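Local coordinates for probable TonB-dependent siderophore receptor PiuA (Acinetobacter baumannii, PDB 5FP1), which probably binds iron-chelating siderophores, possibly including ferric enterobactin, at the outer membrane as the first step of iron uptake, at residues A[85-90]-A[135-140]; A[233-238]-A[309-314]; A[246-251]-A[691-696]; A[335-340]-A[348-353]. All blocks are in the same frame, centred on the assembly; numbering follows the deposited sequence.

Contact 1 of 4, residues A[85-90]-A[135-140]; sequences PFIRGY and GSINMI
Tyr90 O is gripped twice: Ile87 N donates to it at 2.9 Å, and a water oxygen lies 3.0 Å from Tyr90 O and 3.2 Å from Gly135 O. That water is placed to donate to both carbonyls, though it has more acceptors around it than protons to give. No direct hydrogen bond joins 85-90 to 135-140, and the axes of strands 85-87 and 135-140 come no nearer than 7.2 Å, so the strands belong to separate sheets, at 132°. Beyond the water, the join is hydrophobic.

Ile87 does most of the touching. With CG1 anti to the carbonyl carbon (chi1 -54°) and the chain extended beyond it, CD1 comes to rest on the peptide linking Gly135 and Ser136, 3.5 Å from Ser136 N. The same methyl meets Ile137 CG1 at 4.0 Å, while the other branch, Ile87 CG2, lies 4.0 Å from Gly135 CA. Further along, Ile137 pushes its terminal CD1 up to the ring of Pro85, 3.6 Å from Pro85 CG and in equal reach of CB.

Ile87 to Tyr90 form a type I' turn, closed by a second bond from Tyr90 N to Ile87 O, with Arg88 and Gly89 at its corner. From that corner Arg88 extends to the barrel, where Glu571 and Glu524 form salt bridges with it and Phe543 supplies a cation-pi contact. Strand 135-141, in turn, pairs with strands 114-121 and 96-98. A tight two-residue beta hairpin laid by its apolar side on the central mixed sheet is thus the arrangement here, within the plug domain of a TonB-dependent receptor.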
loop_
_atom_site.group_PDB
_atom_site.type_symbol
_atom_site.label_atom_id
_atom_site.label_comp_id
_atom_site.label_asym_id
_atom_site.label_seq_id
_atom_site.Cartn_x
_atom_site.Cartn_y
_atom_site.Cartn_z
ATOM N N PRO A 85 2.399 -2.789 -1.023
ATOM C CA PRO A 85 2.393 -3.359 0.330
ATOM C C PRO A 85 2.078 -4.844 0.319
ATOM O O PRO A 85 1.120 -5.275 -0.331
ATOM C CB PRO A 85 1.278 -2.607 1.034
ATOM C CG PRO A 85 0.855 -1.509 0.091
ATOM C CD PRO A 85 1.209 -1.980 -1.279
ATOM N N PHE A 86 2.854 -5.606 1.087
ATOM C CA PHE A 86 2.571 -7.002 1.350
ATOM C C PHE A 86 1.925 -7.153 2.734
ATOM O O PHE A 86 2.411 -6.571 3.714
ATOM C CB PHE A 86 3.878 -7.807 1.259
ATOM C CG PHE A 86 4.310 -8.063 -0.133
ATOM C CD1 PHE A 86 4.840 -7.037 -0.915
ATOM C CD2 PHE A 86 4.159 -9.318 -0.697
ATOM C CE1 PHE A 86 5.231 -7.273 -2.226
ATOM C CE2 PHE A 86 4.568 -9.564 -2.002
ATOM C CZ PHE A 86 5.103 -8.543 -2.766
ATOM N N ILE A 87 0.823 -7.889 2.787
ATOM C CA ILE A 87 0.091 -8.124 4.012
ATOM C C ILE A 87 0.021 -9.630 4.228
ATOM O O ILE A 87 -0.415 -10.399 3.340
ATOM C CB ILE A 87 -1.319 -7.528 3.968
ATOM C CG1 ILE A 87 -1.259 -6.038 3.611
ATOM C CG2 ILE A 87 -2.012 -7.678 5.304
ATOM C CD1 ILE A 87 -2.637 -5.450 3.366
ATOM N N ARG A 88 0.502 -10.049 5.387
ATOM C CA ARG A 88 0.649 -11.474 5.712
ATOM C C ARG A 88 1.302 -12.280 4.584
ATOM O O ARG A 88 0.920 -13.423 4.319
ATOM C CB ARG A 88 -0.708 -12.076 6.089
ATOM C CG ARG A 88 -1.296 -11.534 7.386
ATOM C CD ARG A 88 -2.589 -12.281 7.752
ATOM N NE ARG A 88 -3.147 -11.804 9.019
ATOM C CZ ARG A 88 -4.277 -12.245 9.564
ATOM N NH1 ARG A 88 -5.001 -13.167 8.962
ATOM N NH2 ARG A 88 -4.697 -11.726 10.695
ATOM N N GLY A 89 2.311 -11.704 3.930
ATOM C CA GLY A 89 3.035 -12.420 2.894
ATOM C C GLY A 89 2.525 -12.279 1.469
ATOM O O GLY A 89 3.125 -12.832 0.530
ATOM N N TYR A 90 1.399 -11.584 1.291
ATOM C CA TYR A 90 0.741 -11.528 -0.015
ATOM C C TYR A 90 0.551 -10.093 -0.501
ATOM O O TYR A 90 0.110 -9.207 0.251
ATOM C CB TYR A 90 -0.599 -12.293 0.007
ATOM C CG TYR A 90 -0.387 -13.780 0.320
ATOM C CD1 TYR A 90 0.101 -14.645 -0.647
ATOM C CD2 TYR A 90 -0.600 -14.289 1.594
ATOM C CE1 TYR A 90 0.358 -15.981 -0.366
ATOM C CE2 TYR A 90 -0.347 -15.622 1.885
ATOM C CZ TYR A 90 0.103 -16.471 0.899
ATOM O OH TYR A 90 0.398 -17.799 1.179
ATOM N N GLY A 135 -4.967 -9.578 2.696
ATOM C CA GLY A 135 -5.469 -8.336 3.302
ATOM C C GLY A 135 -5.635 -7.245 2.256
ATOM O O GLY A 135 -5.422 -7.476 1.061
ATOM N N SER A 136 -6.027 -6.056 2.704
ATOM C CA SER A 136 -6.171 -4.901 1.814
ATOM C C SER A 136 -6.118 -3.622 2.639
ATOM O O SER A 136 -6.351 -3.635 3.859
ATOM C CB SER A 136 -7.497 -4.938 1.058
ATOM O OG SER A 136 -8.581 -4.955 1.958
ATOM N N ILE A 137 -5.835 -2.523 1.950
ATOM C CA ILE A 137 -5.672 -1.227 2.559
ATOM C C ILE A 137 -6.732 -0.290 2.013
ATOM O O ILE A 137 -6.962 -0.239 0.801
ATOM C CB ILE A 137 -4.281 -0.685 2.224
ATOM C CG1 ILE A 137 -3.247 -1.564 2.941
ATOM C CG2 ILE A 137 -4.169 0.777 2.635
ATOM C CD1 ILE A 137 -1.844 -1.396 2.433
ATOM N N ASN A 138 -7.347 0.463 2.915
ATOM C CA ASN A 138 -8.427 1.375 2.551
ATOM C C ASN A 138 -8.133 2.719 3.178
ATOM O O ASN A 138 -8.057 2.839 4.409
ATOM C CB ASN A 138 -9.768 0.812 3.047
ATOM C CG ASN A 138 -10.960 1.647 2.598
ATOM O OD1 ASN A 138 -10.861 2.493 1.677
ATOM N ND2 ASN A 138 -12.092 1.452 3.272
ATOM N N MET A 139 -7.859 3.718 2.352
ATOM C CA MET A 139 -7.559 5.052 2.844
ATOM C C MET A 139 -8.872 5.855 2.923
ATOM O O MET A 139 -9.619 5.938 1.953
ATOM C CB MET A 139 -6.496 5.723 1.960
ATOM C CG MET A 139 -5.114 5.022 2.067
ATOM S SD MET A 139 -4.048 5.730 0.828
ATOM C CE MET A 139 -3.514 7.150 1.729
ATOM N N ILE A 140 -9.147 6.417 4.092
ATOM C CA ILE A 140 -10.411 7.111 4.373
ATOM C C ILE A 140 -10.135 8.608 4.225
ATOM O O ILE A 140 -9.235 9.118 4.851
ATOM C CB ILE A 140 -10.875 6.874 5.826
ATOM C CG1 ILE A 140 -10.940 5.374 6.139
ATOM C CG2 ILE A 140 -12.211 7.552 6.114
ATOM C CD1 ILE A 140 -11.817 4.583 5.215
HETATM O O HOH W 1 -2.908 -9.249 0.119
#

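Contact 2 of 4, residues A[233-238]-A[309-314]; sequences GIPYWD and GNVGKG
Trp237 and Val311 make the CH-pi contact: Val311 CG1 sits over the five-membered ring of the indole, 3.7 Å from its centroid and 22° off the normal. Val311 turns this methyl anti to its own backbone N (chi1 168°), which leaves CG2 to serve a second partner. On the other side of the contact, Trp237 swings CG away from its backbone N (chi1 -164°) and lays the indole flat against the short 3-10 segment 310-312.

Backbone packing continues over the same indole face. Gly312 N lies 3.5 Å above the ring plane, and Gly312 CA closes to 3.3 Å from Trp237 CZ2, a tight fit against the benzo half. The amide there is already engaged, since Gly312 N donates to Gly309 O at 3.2 Å. Gly309 CA approaches obliquely, 4.1 Å from Trp237 CZ3.

Purely aliphatic contact is confined to Pro235, whose CG meets Val311 CG2 at 3.8 Å. No hydrogen bond crosses between 233-238 and 309-314.

Polar anchoring comes from behind: Asn310 ND2 bonds to Asp305 OD1 and Ser381 O, and Asn310 also packs on Cys383, whose disulfide partner is Cys391. The whole is loop-to-loop packing, a tryptophan on a strand outside the barrel wall proper resting on the turn between strands 284-304 and 315-341, as in the long extracellular loops of TonB-dependent receptors.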
loop_
_atom_site.group_PDB
_atom_site.type_symbol
_atom_site.label_atom_id
_atom_site.label_comp_id
_atom_site.label_asym_id
_atom_site.label_seq_id
_atom_site.Cartn_x
_atom_site.Cartn_y
_atom_site.Cartn_z
ATOM N N GLY A 233 18.671 2.080 -5.619
ATOM C CA GLY A 233 18.807 1.157 -4.513
ATOM C C GLY A 233 20.261 0.775 -4.317
ATOM O O GLY A 233 21.143 1.388 -4.922
ATOM N N ILE A 234 20.493 -0.236 -3.482
ATOM C CA ILE A 234 21.835 -0.753 -3.203
ATOM C C ILE A 234 21.904 -2.188 -3.717
ATOM O O ILE A 234 21.017 -3.025 -3.407
ATOM C CB ILE A 234 22.175 -0.683 -1.710
ATOM C CG1 ILE A 234 21.985 0.732 -1.175
ATOM C CG2 ILE A 234 23.590 -1.202 -1.445
ATOM C CD1 ILE A 234 22.850 1.797 -1.841
ATOM N N PRO A 235 22.898 -2.475 -4.565
ATOM C CA PRO A 235 22.940 -3.797 -5.214
ATOM C C PRO A 235 23.299 -4.901 -4.225
ATOM O O PRO A 235 24.108 -4.665 -3.331
ATOM C CB PRO A 235 24.063 -3.646 -6.240
ATOM C CG PRO A 235 24.971 -2.604 -5.647
ATOM C CD PRO A 235 24.087 -1.665 -4.890
ATOM N N TYR A 236 22.746 -6.097 -4.408
ATOM C CA TYR A 236 23.159 -7.251 -3.587
ATOM C C TYR A 236 24.581 -7.642 -3.995
ATOM O O TYR A 236 24.917 -7.652 -5.201
ATOM C CB TYR A 236 22.289 -8.466 -3.861
ATOM C CG TYR A 236 20.823 -8.328 -3.453
ATOM C CD1 TYR A 236 20.461 -8.131 -2.123
ATOM C CD2 TYR A 236 19.814 -8.423 -4.392
ATOM C CE1 TYR A 236 19.127 -7.989 -1.747
ATOM C CE2 TYR A 236 18.483 -8.331 -4.015
ATOM C CZ TYR A 236 18.146 -8.103 -2.705
ATOM O OH TYR A 236 16.807 -8.019 -2.373
ATOM N N TRP A 237 25.402 -8.002 -3.007
ATOM C CA TRP A 237 26.739 -8.486 -3.307
ATOM C C TRP A 237 27.282 -9.369 -2.199
ATOM O O TRP A 237 27.138 -9.066 -1.010
ATOM C CB TRP A 237 27.718 -7.319 -3.562
ATOM C CG TRP A 237 28.998 -7.768 -4.247
ATOM C CD1 TRP A 237 30.258 -7.848 -3.692
ATOM C CD2 TRP A 237 29.115 -8.279 -5.573
ATOM N NE1 TRP A 237 31.157 -8.342 -4.615
ATOM C CE2 TRP A 237 30.490 -8.615 -5.777
ATOM C CE3 TRP A 237 28.218 -8.444 -6.631
ATOM C CZ2 TRP A 237 30.952 -9.121 -6.960
ATOM C CZ3 TRP A 237 28.692 -8.954 -7.818
ATOM C CH2 TRP A 237 30.053 -9.306 -7.962
ATOM N N ASP A 238 27.928 -10.444 -2.637
ATOM C CA ASP A 238 28.665 -11.336 -1.738
ATOM C C ASP A 238 30.121 -11.439 -2.236
ATOM O O ASP A 238 30.387 -12.059 -3.267
ATOM C CB ASP A 238 28.016 -12.694 -1.738
ATOM C CG ASP A 238 28.727 -13.702 -0.819
ATOM O OD1 ASP A 238 29.950 -13.609 -0.659
ATOM O OD2 ASP A 238 28.049 -14.609 -0.300
ATOM N N GLY A 309 27.679 -7.877 -12.350
ATOM C CA GLY A 309 28.992 -8.224 -11.811
ATOM C C GLY A 309 29.976 -7.051 -11.739
ATOM O O GLY A 309 31.099 -7.215 -11.307
ATOM N N ASN A 310 29.574 -5.864 -12.179
ATOM C CA ASN A 310 30.493 -4.737 -12.162
ATOM C C ASN A 310 30.804 -4.304 -10.767
ATOM O O ASN A 310 31.868 -3.726 -10.522
ATOM C CB ASN A 310 30.012 -3.549 -13.022
ATOM C CG ASN A 310 29.721 -3.957 -14.435
ATOM O OD1 ASN A 310 30.602 -4.410 -15.171
ATOM N ND2 ASN A 310 28.474 -3.832 -14.822
ATOM N N VAL A 311 29.915 -4.626 -9.841
ATOM C CA VAL A 311 30.123 -4.307 -8.440
ATOM C C VAL A 311 31.462 -4.880 -7.908
ATOM O O VAL A 311 32.118 -4.264 -7.084
ATOM C CB VAL A 311 28.945 -4.806 -7.586
ATOM C CG1 VAL A 311 29.263 -4.752 -6.107
ATOM C CG2 VAL A 311 27.691 -3.987 -7.906
ATOM N N GLY A 312 31.809 -6.066 -8.374
ATOM C CA GLY A 312 33.039 -6.740 -7.981
ATOM C C GLY A 312 34.272 -6.112 -8.609
ATOM O O GLY A 312 35.392 -6.462 -8.229
ATOM N N LYS A 313 34.061 -5.152 -9.518
ATOM C CA LYS A 313 35.172 -4.341 -10.057
ATOM C C LYS A 313 35.049 -2.858 -9.701
ATOM O O LYS A 313 35.715 -1.984 -10.274
ATOM C CB LYS A 313 35.346 -4.620 -11.547
ATOM C CG LYS A 313 34.270 -4.120 -12.436
ATOM C CD LYS A 313 34.346 -4.794 -13.807
ATOM C CE LYS A 313 33.610 -3.944 -14.836
ATOM N NZ LYS A 313 33.503 -4.558 -16.183
ATOM N N GLY A 314 34.235 -2.602 -8.681
ATOM C CA GLY A 314 34.066 -1.282 -8.097
ATOM C C GLY A 314 33.254 -0.302 -8.943
ATOM O O GLY A 314 33.360 0.911 -8.762
#

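Contact 3 of 4, residues A[246-251]-A[691-696]; sequences GKPAEV and RYFTKA
Pro248 and Phe693 form the tight, apolar side of this contact. The proline ring lies over the face of the phenyl, with Pro248 CG 3.6 Å from the ring centroid and only 8° off the normal, almost dead centre; Pro248 CB closes on Phe693 CZ at the same distance. Ile234 and Val660 pack around this pair and keep it buried.

The phenyl is used twice. Its edge carries CZ over the centre of the Arg691 guanidinium, 3.7 Å above that plane, and so puts an aromatic edge against a cationic face. Arg691 gets there with its chain extended from CG to NE and the guanidinium turned at the end of it. Its NH2 then donates to Ala249 O at 2.9 Å, the N-H...O angle 147° and the oxygen tilted 17° out of the guanidinium plane. Val251 O lies over the opposite face from Phe693, but at a poor angle for bonding.

Strand 693-696 belongs with 701-704 and 234-238 to a small antiparallel sheet of the extracellular loops, so the join ties the loop before the last barrel strand to the one before strand 264-279.

Toward Glu250 the contact turns polar and slack. A water at the guanidinium edge accepts from Arg691 NH1 at 2.9 Å and is placed to donate to Pro248 O at 2.7 Å, more weakly to Glu250 OE2. Glu250 itself, at the centre of an inverse gamma turn, is exposed and bends at chi2; its OE1 stays 4.2 Å from Arg691 NH1 and well out of the guanidinium plane, so the attraction between them is one of charge alone, probably damped by solvent.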
loop_
_atom_site.group_PDB
_atom_site.type_symbol
_atom_site.label_atom_id
_atom_site.label_comp_id
_atom_site.label_asym_id
_atom_site.label_seq_id
_atom_site.Cartn_x
_atom_site.Cartn_y
_atom_site.Cartn_z
ATOM N N GLY A 246 23.265 -12.413 -1.446
ATOM C CA GLY A 246 23.495 -12.041 -0.072
ATOM C C GLY A 246 22.782 -10.758 0.307
ATOM O O GLY A 246 21.635 -10.517 -0.064
ATOM N N LYS A 247 23.474 -9.941 1.082
ATOM C CA LYS A 247 22.937 -8.726 1.593
ATOM C C LYS A 247 23.353 -7.592 0.678
ATOM O O LYS A 247 24.204 -7.764 -0.200
ATOM C CB LYS A 247 23.487 -8.474 2.980
ATOM C CG LYS A 247 22.873 -9.374 4.025
ATOM C CD LYS A 247 23.537 -9.193 5.381
ATOM C CE LYS A 247 25.033 -9.470 5.316
ATOM N NZ LYS A 247 25.692 -9.136 6.609
ATOM N N PRO A 248 22.783 -6.419 0.898
ATOM C CA PRO A 248 23.227 -5.293 0.096
ATOM C C PRO A 248 24.743 -4.983 0.286
ATOM O O PRO A 248 25.295 -5.212 1.354
ATOM C CB PRO A 248 22.355 -4.145 0.603
ATOM C CG PRO A 248 21.123 -4.808 1.127
ATOM C CD PRO A 248 21.626 -6.077 1.745
ATOM N N ALA A 249 25.379 -4.499 -0.775
ATOM C CA ALA A 249 26.784 -4.148 -0.764
ATOM C C ALA A 249 27.121 -3.250 0.400
ATOM O O ALA A 249 26.332 -2.385 0.801
ATOM C CB ALA A 249 27.158 -3.463 -2.076
ATOM N N GLU A 250 28.321 -3.436 0.933
ATOM C CA GLU A 250 28.824 -2.572 2.022
ATOM C C GLU A 250 29.408 -1.298 1.424
ATOM O O GLU A 250 30.608 -1.245 1.091
ATOM C CB GLU A 250 29.910 -3.337 2.799
ATOM C CG GLU A 250 29.350 -4.567 3.491
ATOM C CD GLU A 250 28.423 -4.194 4.654
ATOM O OE1 GLU A 250 28.449 -3.029 5.108
ATOM O OE2 GLU A 250 27.663 -5.069 5.114
ATOM N N VAL A 251 28.548 -0.301 1.238
ATOM C CA VAL A 251 28.923 0.991 0.715
ATOM C C VAL A 251 28.394 2.031 1.672
ATOM O O VAL A 251 27.561 1.734 2.541
ATOM C CB VAL A 251 28.351 1.246 -0.688
ATOM C CG1 VAL A 251 28.906 0.222 -1.657
ATOM C CG2 VAL A 251 26.824 1.152 -0.661
ATOM N N ARG A 691 21.248 2.654 9.247
ATOM C CA ARG A 691 21.210 2.183 7.861
ATOM C C ARG A 691 20.481 0.851 7.803
ATOM O O ARG A 691 20.949 -0.193 8.298
ATOM C CB ARG A 691 22.627 2.030 7.300
ATOM C CG ARG A 691 22.691 1.589 5.828
ATOM C CD ARG A 691 24.151 1.354 5.421
ATOM N NE ARG A 691 24.365 1.016 4.002
ATOM C CZ ARG A 691 24.676 -0.190 3.554
ATOM N NH1 ARG A 691 24.739 -1.216 4.373
ATOM N NH2 ARG A 691 24.874 -0.384 2.258
ATOM N N TYR A 692 19.308 0.888 7.192
ATOM C CA TYR A 692 18.525 -0.314 6.992
ATOM C C TYR A 692 17.767 -0.227 5.667
ATOM O O TYR A 692 17.834 0.797 4.954
ATOM C CB TYR A 692 17.576 -0.573 8.190
ATOM C CG TYR A 692 16.415 0.383 8.347
ATOM C CD1 TYR A 692 16.597 1.659 8.864
ATOM C CD2 TYR A 692 15.119 0.002 7.967
ATOM C CE1 TYR A 692 15.535 2.529 8.999
ATOM C CE2 TYR A 692 14.055 0.866 8.080
ATOM C CZ TYR A 692 14.257 2.118 8.631
ATOM O OH TYR A 692 13.193 2.981 8.753
ATOM N N PHE A 693 17.100 -1.334 5.334
ATOM C CA PHE A 693 16.454 -1.522 4.051
ATOM C C PHE A 693 14.977 -1.887 4.211
ATOM O O PHE A 693 14.640 -2.849 4.905
ATOM C CB PHE A 693 17.208 -2.605 3.284
ATOM C CG PHE A 693 18.633 -2.226 2.993
ATOM C CD1 PHE A 693 19.617 -2.472 3.912
ATOM C CD2 PHE A 693 18.961 -1.529 1.832
ATOM C CE1 PHE A 693 20.903 -2.063 3.680
ATOM C CE2 PHE A 693 20.259 -1.135 1.589
ATOM C CZ PHE A 693 21.216 -1.367 2.522
ATOM N N THR A 694 14.128 -1.121 3.532
ATOM C CA THR A 694 12.670 -1.287 3.581
ATOM C C THR A 694 12.097 -2.119 2.441
ATOM O O THR A 694 10.950 -2.524 2.502
ATOM C CB THR A 694 11.989 0.069 3.538
ATOM O OG1 THR A 694 12.551 0.820 2.467
ATOM C CG2 THR A 694 12.199 0.783 4.843
ATOM N N LYS A 695 12.864 -2.360 1.388
ATOM C CA LYS A 695 12.373 -3.212 0.288
ATOM C C LYS A 695 13.504 -4.085 -0.161
ATOM O O LYS A 695 14.645 -3.616 -0.314
ATOM C CB LYS A 695 11.938 -2.367 -0.931
ATOM C CG LYS A 695 11.023 -1.196 -0.597
ATOM C CD LYS A 695 10.806 -0.258 -1.771
ATOM C CE LYS A 695 10.038 0.985 -1.321
ATOM N NZ LYS A 695 9.762 1.874 -2.485
ATOM N N ALA A 696 13.184 -5.335 -0.424
ATOM C CA ALA A 696 14.116 -6.272 -0.985
ATOM C C ALA A 696 13.498 -6.789 -2.279
ATOM O O ALA A 696 12.453 -7.437 -2.248
ATOM C CB ALA A 696 14.372 -7.386 -0.006
HETATM O O HOH W 2 25.300 -3.944 3.708
#

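Contact 4 of 4, residues A[335-340]-A[348-353]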
loop_
_atom_site.group_PDB
_atom_site.type_symbol
_atom_site.label_atom_id
_atom_site.label_comp_id
_atom_site.label_asym_id
_atom_site.label_seq_id
_atom_site.Cartn_x
_atom_site.Cartn_y
_atom_site.Cartn_z
ATOM N N ALA A 335 -25.391 0.329 -2.556
ATOM C CA ALA A 335 -25.413 -0.451 -1.325
ATOM C C ALA A 335 -26.639 -0.080 -0.510
ATOM O O ALA A 335 -26.899 1.097 -0.263
ATOM C CB ALA A 335 -24.184 -0.183 -0.483
ATOM N N LEU A 336 -27.347 -1.102 -0.060
ATOM C CA LEU A 336 -28.416 -0.937 0.920
ATOM C C LEU A 336 -27.895 -1.424 2.266
ATOM O O LEU A 336 -27.492 -2.591 2.409
ATOM C CB LEU A 336 -29.601 -1.788 0.482
ATOM C CG LEU A 336 -30.845 -1.718 1.375
ATOM C CD1 LEU A 336 -31.519 -0.381 1.180
ATOM C CD2 LEU A 336 -31.797 -2.842 1.010
ATOM N N THR A 337 -27.891 -0.533 3.251
ATOM C CA THR A 337 -27.358 -0.844 4.549
ATOM C C THR A 337 -28.377 -0.569 5.649
ATOM O O THR A 337 -29.311 0.221 5.482
ATOM C CB THR A 337 -26.128 0.024 4.881
ATOM O OG1 THR A 337 -26.459 1.408 4.702
ATOM C CG2 THR A 337 -24.940 -0.335 3.985
ATOM N N GLY A 338 -28.153 -1.173 6.803
ATOM C CA GLY A 338 -28.920 -0.806 7.974
ATOM C C GLY A 338 -29.114 -1.964 8.913
ATOM O O GLY A 338 -28.278 -2.871 8.992
ATOM N N LYS A 339 -30.218 -1.925 9.647
ATOM C CA LYS A 339 -30.530 -3.006 10.568
ATOM C C LYS A 339 -32.005 -3.342 10.566
ATOM O O LYS A 339 -32.860 -2.483 10.319
ATOM C CB LYS A 339 -30.032 -2.688 11.969
ATOM C CG LYS A 339 -30.299 -1.299 12.468
ATOM C CD LYS A 339 -29.263 -0.919 13.519
ATOM C CE LYS A 339 -29.407 0.536 13.942
ATOM N NZ LYS A 339 -30.540 0.728 14.890
ATOM N N PHE A 340 -32.279 -4.624 10.773
ATOM C CA PHE A 340 -33.627 -5.134 10.884
ATOM C C PHE A 340 -33.668 -6.163 12.015
ATOM O O PHE A 340 -32.892 -7.118 12.027
ATOM C CB PHE A 340 -34.063 -5.787 9.578
ATOM C CG PHE A 340 -35.474 -6.262 9.602
ATOM C CD1 PHE A 340 -36.511 -5.366 9.852
ATOM C CD2 PHE A 340 -35.777 -7.599 9.397
ATOM C CE1 PHE A 340 -37.826 -5.795 9.891
ATOM C CE2 PHE A 340 -37.094 -8.035 9.433
ATOM C CZ PHE A 340 -38.117 -7.131 9.679
ATOM N N ARG A 348 -27.607 -6.845 11.049
ATOM C CA ARG A 348 -26.859 -5.667 10.649
ATOM C C ARG A 348 -26.240 -5.977 9.296
ATOM O O ARG A 348 -25.436 -6.909 9.176
ATOM C CB ARG A 348 -25.810 -5.330 11.688
ATOM C CG ARG A 348 -26.435 -4.768 12.955
ATOM C CD ARG A 348 -25.437 -4.634 14.062
ATOM N NE ARG A 348 -24.871 -5.924 14.472
ATOM C CZ ARG A 348 -23.967 -6.023 15.438
ATOM N NH1 ARG A 348 -23.580 -4.921 16.075
ATOM N NH2 ARG A 348 -23.442 -7.194 15.765
ATOM N N PHE A 349 -26.683 -5.272 8.262
ATOM C CA PHE A 349 -26.417 -5.735 6.902
ATOM C C PHE A 349 -25.906 -4.663 5.938
ATOM O O PHE A 349 -26.052 -3.458 6.158
ATOM C CB PHE A 349 -27.671 -6.365 6.313
ATOM C CG PHE A 349 -28.788 -5.385 6.090
ATOM C CD1 PHE A 349 -28.858 -4.649 4.921
ATOM C CD2 PHE A 349 -29.789 -5.224 7.041
ATOM C CE1 PHE A 349 -29.890 -3.745 4.704
ATOM C CE2 PHE A 349 -30.822 -4.330 6.825
ATOM C CZ PHE A 349 -30.866 -3.583 5.664
ATOM N N ASN A 350 -25.333 -5.158 4.861
ATOM C CA ASN A 350 -24.922 -4.350 3.733
ATOM C C ASN A 350 -25.049 -5.295 2.573
ATOM O O ASN A 350 -24.382 -6.352 2.523
ATOM C CB ASN A 350 -23.494 -3.820 3.924
ATOM C CG ASN A 350 -23.044 -2.932 2.776
ATOM O OD1 ASN A 350 -23.493 -3.102 1.649
ATOM N ND2 ASN A 350 -22.172 -1.990 3.058
ATOM N N VAL A 351 -25.980 -4.980 1.678
ATOM C CA VAL A 351 -26.173 -5.748 0.465
ATOM C C VAL A 351 -26.069 -4.793 -0.724
ATOM O O VAL A 351 -26.476 -3.635 -0.638
ATOM C CB VAL A 351 -27.525 -6.489 0.475
ATOM C CG1 VAL A 351 -27.635 -7.334 1.739
ATOM C CG2 VAL A 351 -28.696 -5.513 0.384
ATOM N N GLY A 352 -25.505 -5.264 -1.827
ATOM C CA GLY A 352 -25.159 -4.348 -2.907
ATOM C C GLY A 352 -24.630 -4.921 -4.175
ATOM O O GLY A 352 -24.569 -6.141 -4.371
ATOM N N ALA A 353 -24.282 -4.005 -5.077
ATOM C CA ALA A 353 -23.845 -4.365 -6.392
ATOM C C ALA A 353 -22.784 -3.352 -6.815
ATOM O O ALA A 353 -22.785 -2.225 -6.336
ATOM C CB ALA A 353 -25.005 -4.321 -7.350
#
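Strands 315-341 and 346-368 form a beta hairpin of the barrel wall, and residues 335-340 and 348-353 are neighbours near its short turn, running antiparallel at 174°. Two hydrogen-bonded pairs hold them. Leu336 N reaches Val351 O at 2.7 Å, and Val351 N returns to Leu336 O at 2.9 Å; Gly338 and Phe349 exchange bonds likewise, Phe349 N to Gly338 O at 3.0 Å.

Phe349 CG stands between its backbone N and carbonyl carbon (chi1 67°), which folds the ring across the neighbouring strand onto Gly338. Gly338 N lies 3.7 Å above the ring plane, offset toward the rim, while Leu336 O sits at the ring edge, 3.5 Å from Phe349 CE1. On this same face Leu336 CG lies 4.0 Å from Phe349 CE1.

The other face carries Thr337 and Asn350, side by side, with Thr337 CG2 3.4 Å from Asn350 ND2. That amide bonds to Tyr422 OH through OD1 and to Ser31 O through ND2. Ser31, Lys32 and Val34 of the N-terminal segment meet it, consistent with this face lining the barrel interior. An aromatic ring shielding a cross-strand glycine is the arrangement called aromatic rescue, here in a transmembrane beta-barrel.

How the contacts relate
Contacts 2 and 3 belong together: their centres are 11 Å apart and they join directly, Pro235 O to Ala249 N at 2.9 Å and Trp237 N to Lys247 O at 3.1 Å, both probable hydrogen bonds. Segment 233-238 thus has 309-314 on one flank and 246-251 on another, in the extracellular loops. Contact 4 lies on the far side of the chain's centre, about 56 Å from contact 2 and 48 Å from contact 3 between centres, near the periplasmic end of the barrel; the side chain of Val351 is about 8 Å from a bound detergent. Contact 1, in the plug, is intermediate, with its nearest atoms about 7 Å from contact 3 and 11 Å from contact 4.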